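Local coordinates for protein abietadiene synthase, chloroplastic (Abies grandis, PDB 3S9V) that is a chloroplast enzyme of the terpene synthase family, a mainly helical protein with a metal-binding domain, at residues V277-V280 against E281-I285; K473-S476 against I477-E481; Y580-F583 against N584-K588; N737-D741 against I742-L746. All blocks are in the same frame, centred on the assembly; numbering follows the deposited sequence.

All four contacts are local, each between side chains a turn or so apart in a largely helical chain. Contact 1 lies in the N-terminal terpene synthase domain and contact 3 in the metal-binding domain; their centres are 38 Å apart. Contact 2 sits between them on helix 461-491, with centres 20 Å from contact 1 and 25 Å from contact 3. That helix also packs on contact 1, where Tyr-463 and Ala-467 touch Leu-283. Contact 4 starts helix 741-757, and its nearest atoms are about 9 Å from those of contacts 1 and 2. Helix 521-541 touches side chains of contacts 2, 3 and 4.

Contact 1: V277-V280 against E281-I285; sequences VDTV and ERLGI
Val-280 O accepts a bond from Ile-285 N, and the helix 269-282 closes here in a Schellman motif. Gly-284 supplies the positive phi (77°) that turns the chain out, and its N bonds to Glu-281 O. Before this turn the helix runs regularly. Arg-282 N bonds to Asp-278 O at 2.9 Å with an N-H...O angle of 168°, and Leu-283 N bonds to Thr-279 O.

The apolar contacts follow the backbone bonds. Thr-279 CG2 lies beside Leu-283 CD1 at 4.0 Å, both side chains pointing the same way. Past the turn, Ile-285 CG1 comes up to Val-280 CB at 4.1 Å.

The charged groups meet less directly. Asp-278 and Arg-282 cross obliquely. The arginine chain bends at chi3 (80°), with OD2 of Asp-278 3.2 Å from CD of Arg-282 but 4.0 Å from its NH1, beyond a salt bridge. Both have partners elsewhere: Asp-278 pairs with Arg-328 and Arg-371, and Arg-282 with Glu-416. Glu-281 runs alongside Val-277, its OE2 bonded to His-333. One water joins the two acids, donating to Asp-278 OD1 at 2.8 Å and to Glu-281 OE1 at 2.7 Å.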
loop_
_atom_site.group_PDB
_atom_site.type_symbol
_atom_site.label_atom_id
_atom_site.label_comp_id
_atom_site.label_asym_id
_atom_site.label_seq_id
_atom_site.Cartn_x
_atom_site.Cartn_y
_atom_site.Cartn_z
ATOM N N VAL A 277 -4.920 -8.215 4.291
ATOM C CA VAL A 277 -3.661 -7.837 4.930
ATOM C C VAL A 277 -3.251 -6.413 4.574
ATOM O O VAL A 277 -2.810 -5.643 5.433
ATOM C CB VAL A 277 -2.515 -8.792 4.504
ATOM C CG1 VAL A 277 -1.152 -8.193 4.870
ATOM C CG2 VAL A 277 -2.696 -10.149 5.170
ATOM N N ASP A 278 -3.388 -6.072 3.299
ATOM C CA ASP A 278 -3.017 -4.744 2.820
ATOM C C ASP A 278 -3.950 -3.715 3.447
ATOM O O ASP A 278 -3.529 -2.619 3.799
ATOM C CB ASP A 278 -3.106 -4.689 1.285
ATOM C CG ASP A 278 -2.567 -3.390 0.715
ATOM O OD1 ASP A 278 -1.416 -3.028 1.037
ATOM O OD2 ASP A 278 -3.287 -2.732 -0.061
ATOM N N THR A 279 -5.214 -4.088 3.603
ATOM C CA THR A 279 -6.211 -3.202 4.193
ATOM C C THR A 279 -5.883 -2.837 5.633
ATOM O O THR A 279 -5.892 -1.664 5.988
ATOM C CB THR A 279 -7.617 -3.840 4.154
ATOM O OG1 THR A 279 -7.986 -4.068 2.792
ATOM C CG2 THR A 279 -8.651 -2.924 4.801
ATOM N N VAL A 280 -5.602 -3.840 6.464
ATOM C CA VAL A 280 -5.277 -3.574 7.867
ATOM C C VAL A 280 -3.918 -2.877 8.020
ATOM O O VAL A 280 -3.692 -2.146 8.994
ATOM C CB VAL A 280 -5.297 -4.867 8.710
ATOM C CG1 VAL A 280 -6.693 -5.460 8.714
ATOM C CG2 VAL A 280 -4.299 -5.868 8.168
ATOM N N GLU A 281 -3.012 -3.091 7.067
ATOM C CA GLU A 281 -1.719 -2.418 7.147
ATOM C C GLU A 281 -1.894 -0.945 6.781
ATOM O O GLU A 281 -1.441 -0.071 7.517
ATOM C CB GLU A 281 -0.692 -3.068 6.217
ATOM C CG GLU A 281 -0.313 -4.488 6.622
ATOM C CD GLU A 281 0.853 -5.042 5.819
ATOM O OE1 GLU A 281 0.805 -4.979 4.569
ATOM O OE2 GLU A 281 1.813 -5.551 6.442
ATOM N N ARG A 282 -2.569 -0.679 5.663
ATOM C CA ARG A 282 -2.812 0.693 5.196
ATOM C C ARG A 282 -3.646 1.518 6.180
ATOM O O ARG A 282 -3.505 2.741 6.241
ATOM C CB ARG A 282 -3.531 0.690 3.846
ATOM C CG ARG A 282 -2.742 0.097 2.706
ATOM C CD ARG A 282 -3.564 0.120 1.426
ATOM N NE ARG A 282 -3.580 1.427 0.772
ATOM C CZ ARG A 282 -4.298 1.704 -0.313
ATOM N NH1 ARG A 282 -5.064 0.769 -0.854
ATOM N NH2 ARG A 282 -4.223 2.901 -0.882
ATOM N N LEU A 283 -4.530 0.852 6.923
ATOM C CA LEU A 283 -5.360 1.538 7.909
ATOM C C LEU A 283 -4.598 1.732 9.222
ATOM O O LEU A 283 -5.101 2.365 10.145
ATOM C CB LEU A 283 -6.650 0.757 8.172
ATOM C CG LEU A 283 -7.742 0.836 7.103
ATOM C CD1 LEU A 283 -8.909 -0.054 7.517
ATOM C CD2 LEU A 283 -8.207 2.284 6.931
ATOM N N GLY A 284 -3.395 1.166 9.296
ATOM C CA GLY A 284 -2.553 1.311 10.474
ATOM C C GLY A 284 -2.878 0.490 11.711
ATOM O O GLY A 284 -2.377 0.799 12.794
ATOM N N ILE A 285 -3.683 -0.559 11.561
ATOM C CA ILE A 285 -4.076 -1.399 12.694
ATOM C C ILE A 285 -3.516 -2.819 12.645
ATOM O O ILE A 285 -3.948 -3.691 13.408
ATOM C CB ILE A 285 -5.612 -1.505 12.795
ATOM C CG1 ILE A 285 -6.189 -1.976 11.458
ATOM C CG2 ILE A 285 -6.203 -0.157 13.169
ATOM C CD1 ILE A 285 -7.697 -2.184 11.464
HETATM O O HOH W 1 0.737 -2.913 2.818
#

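Contact 2: K473-S476 against I477-E481; sequences KVQS and IHQTE
Val-474 O and His-478 N form one of the regular i to i+4 bonds of this helix, 3.0 Å long and in the carbonyl plane, while the bond from Ile-477 N to Lys-473 O is weak.

Val-474 and His-478 lie side by side. CG1 of Val-474 stands anti to its own N (chi1 176°), which brings it over the face of the imidazole. Val-474 CG1 is 3.9 Å from the centroid of the His-478 ring and 27° off the normal, a CH-pi contact. Val-474 O also lies over a face of the His-478 ring, 3.4 Å above the plane and toward the rim. The ring is held at its far end too, since His-478 NE2 bonds to Phe-516 O.

Gln-479 reaches back along the helix toward Ser-476. Gln-479 CG lies 3.0 Å from Gln-475 O. A water bridges Ser-476 and Gln-479, donating to Ser-476 O at 2.9 Å and weakly to Gln-479 OE1. The same water bonds to Ser-476 OG at 3.1 Å.

This is a stretch of about two and a half turns of the long helix 461-491 in a mainly helical terpene synthase. Val-474 touches Phe-516, while His-478 packs on helices 504-514 and 521-541. The two glutamines bond through NE2 to backbone carbonyls at and just after the end of helix 768-781, Gln-479 to Leu-780 O and Gln-475 to Gln-782 O.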
loop_
_atom_site.group_PDB
_atom_site.type_symbol
_atom_site.label_atom_id
_atom_site.label_comp_id
_atom_site.label_asym_id
_atom_site.label_seq_id
_atom_site.Cartn_x
_atom_site.Cartn_y
_atom_site.Cartn_z
ATOM N N LYS A 473 -7.086 7.100 19.691
ATOM C CA LYS A 473 -6.568 6.670 20.988
ATOM C C LYS A 473 -5.067 6.920 21.043
ATOM O O LYS A 473 -4.538 7.345 22.067
ATOM C CB LYS A 473 -6.831 5.181 21.216
ATOM C CG LYS A 473 -6.081 4.604 22.414
ATOM C CD LYS A 473 -6.152 3.081 22.439
ATOM C CE LYS A 473 -5.240 2.503 23.505
ATOM N NZ LYS A 473 -5.173 1.017 23.418
ATOM N N VAL A 474 -4.387 6.645 19.934
ATOM C CA VAL A 474 -2.940 6.843 19.847
ATOM C C VAL A 474 -2.580 8.336 19.842
ATOM O O VAL A 474 -1.681 8.780 20.568
ATOM C CB VAL A 474 -2.370 6.186 18.565
ATOM C CG1 VAL A 474 -0.890 6.490 18.430
ATOM C CG2 VAL A 474 -2.600 4.691 18.611
ATOM N N GLN A 475 -3.291 9.100 19.017
ATOM C CA GLN A 475 -3.066 10.532 18.894
ATOM C C GLN A 475 -3.304 11.232 20.234
ATOM O O GLN A 475 -2.653 12.223 20.550
ATOM C CB GLN A 475 -3.998 11.107 17.825
ATOM C CG GLN A 475 -3.832 12.588 17.582
ATOM C CD GLN A 475 -4.901 13.153 16.671
ATOM O OE1 GLN A 475 -6.082 13.177 17.020
ATOM N NE2 GLN A 475 -4.492 13.612 15.492
ATOM N N SER A 476 -4.239 10.712 21.021
ATOM C CA SER A 476 -4.545 11.293 22.321
ATOM C C SER A 476 -3.334 11.139 23.237
ATOM O O SER A 476 -2.915 12.090 23.899
ATOM C CB SER A 476 -5.759 10.597 22.935
ATOM O OG SER A 476 -6.054 11.134 24.212
ATOM N N ILE A 477 -2.783 9.930 23.271
ATOM C CA ILE A 477 -1.609 9.635 24.080
ATOM C C ILE A 477 -0.431 10.517 23.648
ATOM O O ILE A 477 0.354 10.967 24.482
ATOM C CB ILE A 477 -1.217 8.153 23.934
ATOM C CG1 ILE A 477 -2.295 7.271 24.579
ATOM C CG2 ILE A 477 0.154 7.914 24.538
ATOM C CD1 ILE A 477 -2.070 5.776 24.389
ATOM N N HIS A 478 -0.329 10.763 22.342
ATOM C CA HIS A 478 0.737 11.592 21.775
ATOM C C HIS A 478 0.631 13.058 22.189
ATOM O O HIS A 478 1.647 13.724 22.374
ATOM C CB HIS A 478 0.740 11.488 20.237
ATOM C CG HIS A 478 1.301 10.197 19.716
ATOM N ND1 HIS A 478 1.304 9.873 18.377
ATOM C CD2 HIS A 478 1.891 9.155 20.353
ATOM C CE1 HIS A 478 1.868 8.690 18.211
ATOM N NE2 HIS A 478 2.234 8.233 19.395
ATOM N N GLN A 479 -0.592 13.562 22.327
ATOM C CA GLN A 479 -0.811 14.948 22.735
ATOM C C GLN A 479 -0.350 15.156 24.171
ATOM O O GLN A 479 0.103 16.239 24.536
ATOM C CB GLN A 479 -2.285 15.309 22.605
ATOM C CG GLN A 479 -2.780 15.194 21.184
ATOM C CD GLN A 479 -4.259 15.422 21.064
ATOM O OE1 GLN A 479 -5.042 14.875 21.835
ATOM N NE2 GLN A 479 -4.658 16.223 20.082
ATOM N N THR A 480 -0.475 14.115 24.982
ATOM C CA THR A 480 -0.042 14.172 26.371
ATOM C C THR A 480 1.484 14.247 26.372
ATOM O O THR A 480 2.070 15.181 26.923
ATOM C CB THR A 480 -0.481 12.911 27.140
ATOM O OG1 THR A 480 -1.911 12.866 27.200
ATOM C CG2 THR A 480 0.084 12.913 28.548
ATOM N N GLU A 481 2.116 13.260 25.740
ATOM C CA GLU A 481 3.574 13.207 25.661
ATOM C C GLU A 481 4.169 14.532 25.188
ATOM O O GLU A 481 5.195 14.996 25.707
ATOM C CB GLU A 481 4.008 12.092 24.709
ATOM C CG GLU A 481 3.614 10.693 25.173
ATOM C CD GLU A 481 4.063 9.591 24.215
ATOM O OE1 GLU A 481 3.792 8.406 24.508
ATOM O OE2 GLU A 481 4.681 9.902 23.174
HETATM O O HOH W 2 -4.849 13.855 25.068
#

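Contact 3: Y580-F583 against N584-K588; sequences YNTF and NDIAK
Asn-584 ND2 sits over the centre of the Tyr-580 ring, 3.2 Å above its plane. The amide is steeply turned, its plane 74° from that of the ring. It therefore meets the face through its nitrogen and does not lie flat on it. CG of Tyr-580 stands anti to the backbone N (chi1 176°), and this turns the ring to the side of Asn-584, one turn on. The other end of the amide is fixed as well, because Asn-584 OD1 bonds to Trp-560 NE1, and Trp-560 also meets the Tyr-580 ring.

The buried side packs closely. Ile-586 CD1 touches Phe-583 CE2 at 3.9 Å and Thr-582 CG2 at 4.1 Å, each pair lying side by side. This surface of helix 570-594 belongs to the metal-binding domain of the terpene synthase, whose fold is a bundle of helices. Phe-583 meets Trp-606 edge-to-face, and Ile-602 and Ile-647 touch both Phe-583 and Ile-586. Along the same side the backbone bonds are sound: Ile-586 N to Thr-582 O is 3.1 Å and nearly straight, at 168°, and Ala-587 N to Phe-583 O is 2.8 Å.

The outer side is looser. Asn-581 is exposed, and the bond from Asp-585 N to Asn-581 O is weak, at 3.4 Å. Asp-585 N also makes a weak bond to Thr-582 O. The carboxylate of Asp-585 lies close to that of Glu-589, a pair of like charges.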
loop_
_atom_site.group_PDB
_atom_site.type_symbol
_atom_site.label_atom_id
_atom_site.label_comp_id
_atom_site.label_asym_id
_atom_site.label_seq_id
_atom_site.Cartn_x
_atom_site.Cartn_y
_atom_site.Cartn_z
ATOM N N TYR A 580 24.247 18.241 29.867
ATOM C CA TYR A 580 24.707 17.387 30.965
ATOM C C TYR A 580 23.555 16.885 31.852
ATOM O O TYR A 580 23.492 15.702 32.195
ATOM C CB TYR A 580 25.729 18.175 31.799
ATOM C CG TYR A 580 26.269 17.508 33.057
ATOM C CD1 TYR A 580 25.778 17.851 34.323
ATOM C CD2 TYR A 580 27.329 16.606 32.989
ATOM C CE1 TYR A 580 26.342 17.316 35.492
ATOM C CE2 TYR A 580 27.896 16.066 34.145
ATOM C CZ TYR A 580 27.400 16.427 35.393
ATOM O OH TYR A 580 27.979 15.898 36.529
ATOM N N ASN A 581 22.644 17.777 32.222
ATOM C CA ASN A 581 21.524 17.369 33.062
ATOM C C ASN A 581 20.599 16.403 32.321
ATOM O O ASN A 581 20.143 15.407 32.880
ATOM C CB ASN A 581 20.727 18.590 33.535
ATOM C CG ASN A 581 21.531 19.486 34.460
ATOM O OD1 ASN A 581 22.443 19.026 35.145
ATOM N ND2 ASN A 581 21.185 20.772 34.493
ATOM N N THR A 582 20.328 16.699 31.056
ATOM C CA THR A 582 19.463 15.850 30.263
ATOM C C THR A 582 20.051 14.454 30.097
ATOM O O THR A 582 19.366 13.460 30.336
ATOM C CB THR A 582 19.209 16.450 28.876
ATOM O OG1 THR A 582 18.400 17.624 29.004
ATOM C CG2 THR A 582 18.505 15.449 27.984
ATOM N N PHE A 583 21.319 14.357 29.720
ATOM C CA PHE A 583 21.875 13.033 29.522
ATOM C C PHE A 583 22.248 12.221 30.749
ATOM O O PHE A 583 22.396 11.004 30.651
ATOM C CB PHE A 583 23.017 13.086 28.518
ATOM C CG PHE A 583 22.540 13.291 27.113
ATOM C CD1 PHE A 583 22.429 14.574 26.578
ATOM C CD2 PHE A 583 22.106 12.205 26.350
ATOM C CE1 PHE A 583 21.885 14.773 25.306
ATOM C CE2 PHE A 583 21.559 12.394 25.078
ATOM C CZ PHE A 583 21.447 13.681 24.557
ATOM N N ASN A 584 22.404 12.866 31.902
ATOM C CA ASN A 584 22.691 12.102 33.110
ATOM C C ASN A 584 21.383 11.371 33.407
ATOM O O ASN A 584 21.376 10.253 33.925
ATOM C CB ASN A 584 23.049 13.010 34.289
ATOM C CG ASN A 584 24.529 13.298 34.374
ATOM O OD1 ASN A 584 25.366 12.474 33.981
ATOM N ND2 ASN A 584 24.868 14.461 34.909
ATOM N N ASP A 585 20.281 12.031 33.058
ATOM C CA ASP A 585 18.940 11.495 33.242
ATOM C C ASP A 585 18.763 10.289 32.320
ATOM O O ASP A 585 18.453 9.189 32.779
ATOM C CB ASP A 585 17.906 12.577 32.906
ATOM C CG ASP A 585 16.472 12.087 33.040
ATOM O OD1 ASP A 585 15.545 12.896 32.807
ATOM O OD2 ASP A 585 16.267 10.901 33.378
ATOM N N ILE A 586 18.965 10.506 31.020
ATOM C CA ILE A 586 18.859 9.449 30.017
ATOM C C ILE A 586 19.832 8.313 30.339
ATOM O O ILE A 586 19.541 7.146 30.093
ATOM C CB ILE A 586 19.145 10.022 28.603
ATOM C CG1 ILE A 586 17.939 10.831 28.136
ATOM C CG2 ILE A 586 19.484 8.907 27.613
ATOM C CD1 ILE A 586 18.147 11.552 26.824
ATOM N N ALA A 587 20.979 8.651 30.915
ATOM C CA ALA A 587 21.973 7.641 31.267
ATOM C C ALA A 587 21.456 6.747 32.397
ATOM O O ALA A 587 21.616 5.529 32.368
ATOM C CB ALA A 587 23.283 8.316 31.689
ATOM N N LYS A 588 20.840 7.372 33.391
ATOM C CA LYS A 588 20.293 6.677 34.546
ATOM C C LYS A 588 19.176 5.722 34.120
ATOM O O LYS A 588 19.211 4.534 34.444
ATOM C CB LYS A 588 19.760 7.709 35.546
ATOM C CG LYS A 588 19.078 7.142 36.776
ATOM C CD LYS A 588 18.560 8.276 37.647
ATOM C CE LYS A 588 17.767 7.765 38.836
ATOM N NZ LYS A 588 17.177 8.897 39.612
#

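Contact 4: N737-D741 against I742-L746; sequences NKIPD and IYKRL
Lys-744 NZ is gripped by two backbone carbonyls, Asn-737 O and Phe-734 O, at the end of the preceding helix. Lys-744 NZ is 3.2 Å from Asn-737 O, and the bond runs nearly along the C=O axis. The lysine chain bends at chi3 (-73°), and this folds its end back over the connecting loop. On the way Lys-744 CG passes Ile-739 CB at 3.8 Å. The ammonium probably offsets the partial negative charge of the carbonyls at the C-terminal end of helix 712-736.

Pro-740 is the N-cap residue of the next helix. Its O takes weak bonds from Tyr-743 N and Lys-744 N. The first backbone bond that is not weak is from Arg-745 N to Asp-741 O, at 3.0 Å. Pro-740 CB meets the Tyr-743 ring at its edge, in the ring plane, 3.4 Å from CD1. Ile-742 CG2 lies over one face of that ring. From the other part of the loop, Ile-739 CG2 touches Tyr-743 CB at 3.9 Å. The hydroxyl of Tyr-743 is bonded to Thr-652 OG1.

Asp-741 and Arg-745 do not form a salt bridge. A water joins them instead, donating to Asp-741 OD2 and accepting from Arg-745 NH1, each at 3.0 Å. The guanidinium also forms a salt bridge with Glu-517 and a hydrogen bond to Phe-514 O.

The whole turn links helix 712-736 to helix 741-757. Helix 669-693 touches it through Phe-670 on Ile-739, the short helix 658-661 through Val-660 on Pro-740 and Tyr-743, and helix 521-541 through Cys-523 and Tyr-527 on Leu-746.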
loop_
_atom_site.group_PDB
_atom_site.type_symbol
_atom_site.label_atom_id
_atom_site.label_comp_id
_atom_site.label_asym_id
_atom_site.label_seq_id
_atom_site.Cartn_x
_atom_site.Cartn_y
_atom_site.Cartn_z
ATOM N N ASN A 737 18.200 -7.593 6.165
ATOM C CA ASN A 737 19.023 -7.750 7.363
ATOM C C ASN A 737 18.254 -8.399 8.510
ATOM O O ASN A 737 17.129 -8.002 8.823
ATOM C CB ASN A 737 19.598 -6.399 7.815
ATOM C CG ASN A 737 20.564 -5.802 6.800
ATOM O OD1 ASN A 737 21.026 -6.483 5.886
ATOM N ND2 ASN A 737 20.881 -4.525 6.968
ATOM N N LYS A 738 18.869 -9.403 9.129
ATOM C CA LYS A 738 18.256 -10.120 10.244
ATOM C C LYS A 738 18.480 -9.330 11.525
ATOM O O LYS A 738 19.383 -9.623 12.302
ATOM C CB LYS A 738 18.870 -11.516 10.361
ATOM C CG LYS A 738 18.697 -12.347 9.100
ATOM C CD LYS A 738 19.412 -13.687 9.187
ATOM C CE LYS A 738 19.278 -14.457 7.877
ATOM N NZ LYS A 738 19.985 -15.763 7.919
ATOM N N ILE A 739 17.639 -8.320 11.726
ATOM C CA ILE A 739 17.715 -7.432 12.880
ATOM C C ILE A 739 16.321 -7.267 13.474
ATOM O O ILE A 739 15.334 -7.239 12.744
ATOM C CB ILE A 739 18.217 -6.051 12.438
ATOM C CG1 ILE A 739 19.560 -6.205 11.723
ATOM C CG2 ILE A 739 18.302 -5.114 13.629
ATOM C CD1 ILE A 739 20.017 -4.953 11.004
ATOM N N PRO A 740 16.216 -7.156 14.808
ATOM C CA PRO A 740 14.878 -6.993 15.390
ATOM C C PRO A 740 14.148 -5.827 14.715
ATOM O O PRO A 740 14.720 -4.759 14.501
ATOM C CB PRO A 740 15.171 -6.741 16.868
ATOM C CG PRO A 740 16.424 -7.527 17.095
ATOM C CD PRO A 740 17.250 -7.217 15.856
ATOM N N ASP A 741 12.883 -6.057 14.379
ATOM C CA ASP A 741 12.035 -5.085 13.693
ATOM C C ASP A 741 12.110 -3.634 14.173
ATOM O O ASP A 741 12.248 -2.714 13.358
ATOM C CB ASP A 741 10.576 -5.554 13.749
ATOM C CG ASP A 741 9.703 -4.886 12.699
ATOM O OD1 ASP A 741 9.988 -5.060 11.491
ATOM O OD2 ASP A 741 8.732 -4.187 13.076
ATOM N N ILE A 742 12.012 -3.429 15.484
ATOM C CA ILE A 742 12.034 -2.084 16.043
ATOM C C ILE A 742 13.283 -1.284 15.683
ATOM O O ILE A 742 13.195 -0.076 15.465
ATOM C CB ILE A 742 11.869 -2.112 17.586
ATOM C CG1 ILE A 742 11.794 -0.682 18.135
ATOM C CG2 ILE A 742 13.026 -2.841 18.218
ATOM C CD1 ILE A 742 10.578 0.096 17.663
ATOM N N TYR A 743 14.439 -1.941 15.606
ATOM C CA TYR A 743 15.674 -1.238 15.270
ATOM C C TYR A 743 15.726 -0.898 13.779
ATOM O O TYR A 743 16.279 0.134 13.391
ATOM C CB TYR A 743 16.889 -2.067 15.691
ATOM C CG TYR A 743 16.889 -2.405 17.171
ATOM C CD1 TYR A 743 16.552 -3.683 17.614
ATOM C CD2 TYR A 743 17.178 -1.433 18.133
ATOM C CE1 TYR A 743 16.500 -3.991 18.976
ATOM C CE2 TYR A 743 17.126 -1.728 19.502
ATOM C CZ TYR A 743 16.786 -3.011 19.913
ATOM O OH TYR A 743 16.729 -3.323 21.252
ATOM N N LYS A 744 15.131 -1.752 12.948
ATOM C CA LYS A 744 15.082 -1.499 11.510
ATOM C C LYS A 744 14.166 -0.311 11.226
ATOM O O LYS A 744 14.413 0.465 10.305
ATOM C CB LYS A 744 14.594 -2.745 10.753
ATOM C CG LYS A 744 15.584 -3.891 10.845
ATOM C CD LYS A 744 15.472 -4.859 9.696
ATOM C CE LYS A 744 14.234 -5.713 9.779
ATOM N NZ LYS A 744 14.201 -6.659 8.617
ATOM N N ARG A 745 13.115 -0.164 12.030
ATOM C CA ARG A 745 12.188 0.952 11.876
ATOM C C ARG A 745 12.877 2.253 12.303
ATOM O O ARG A 745 12.732 3.288 11.652
ATOM C CB ARG A 745 10.926 0.721 12.717
ATOM C CG ARG A 745 10.041 -0.425 12.219
ATOM C CD ARG A 745 8.941 -0.780 13.222
ATOM N NE ARG A 745 8.062 0.349 13.509
ATOM C CZ ARG A 745 7.173 0.376 14.495
ATOM N NH1 ARG A 745 7.034 -0.671 15.305
ATOM N NH2 ARG A 745 6.418 1.453 14.673
ATOM N N LEU A 746 13.635 2.196 13.394
ATOM C CA LEU A 746 14.344 3.381 13.875
ATOM C C LEU A 746 15.326 3.881 12.832
ATOM O O LEU A 746 15.470 5.078 12.630
ATOM C CB LEU A 746 15.099 3.075 15.168
ATOM C CG LEU A 746 14.277 3.112 16.450
ATOM C CD1 LEU A 746 15.131 2.636 17.611
ATOM C CD2 LEU A 746 13.774 4.533 16.695
HETATM O O HOH W 3 8.275 -3.334 15.911
#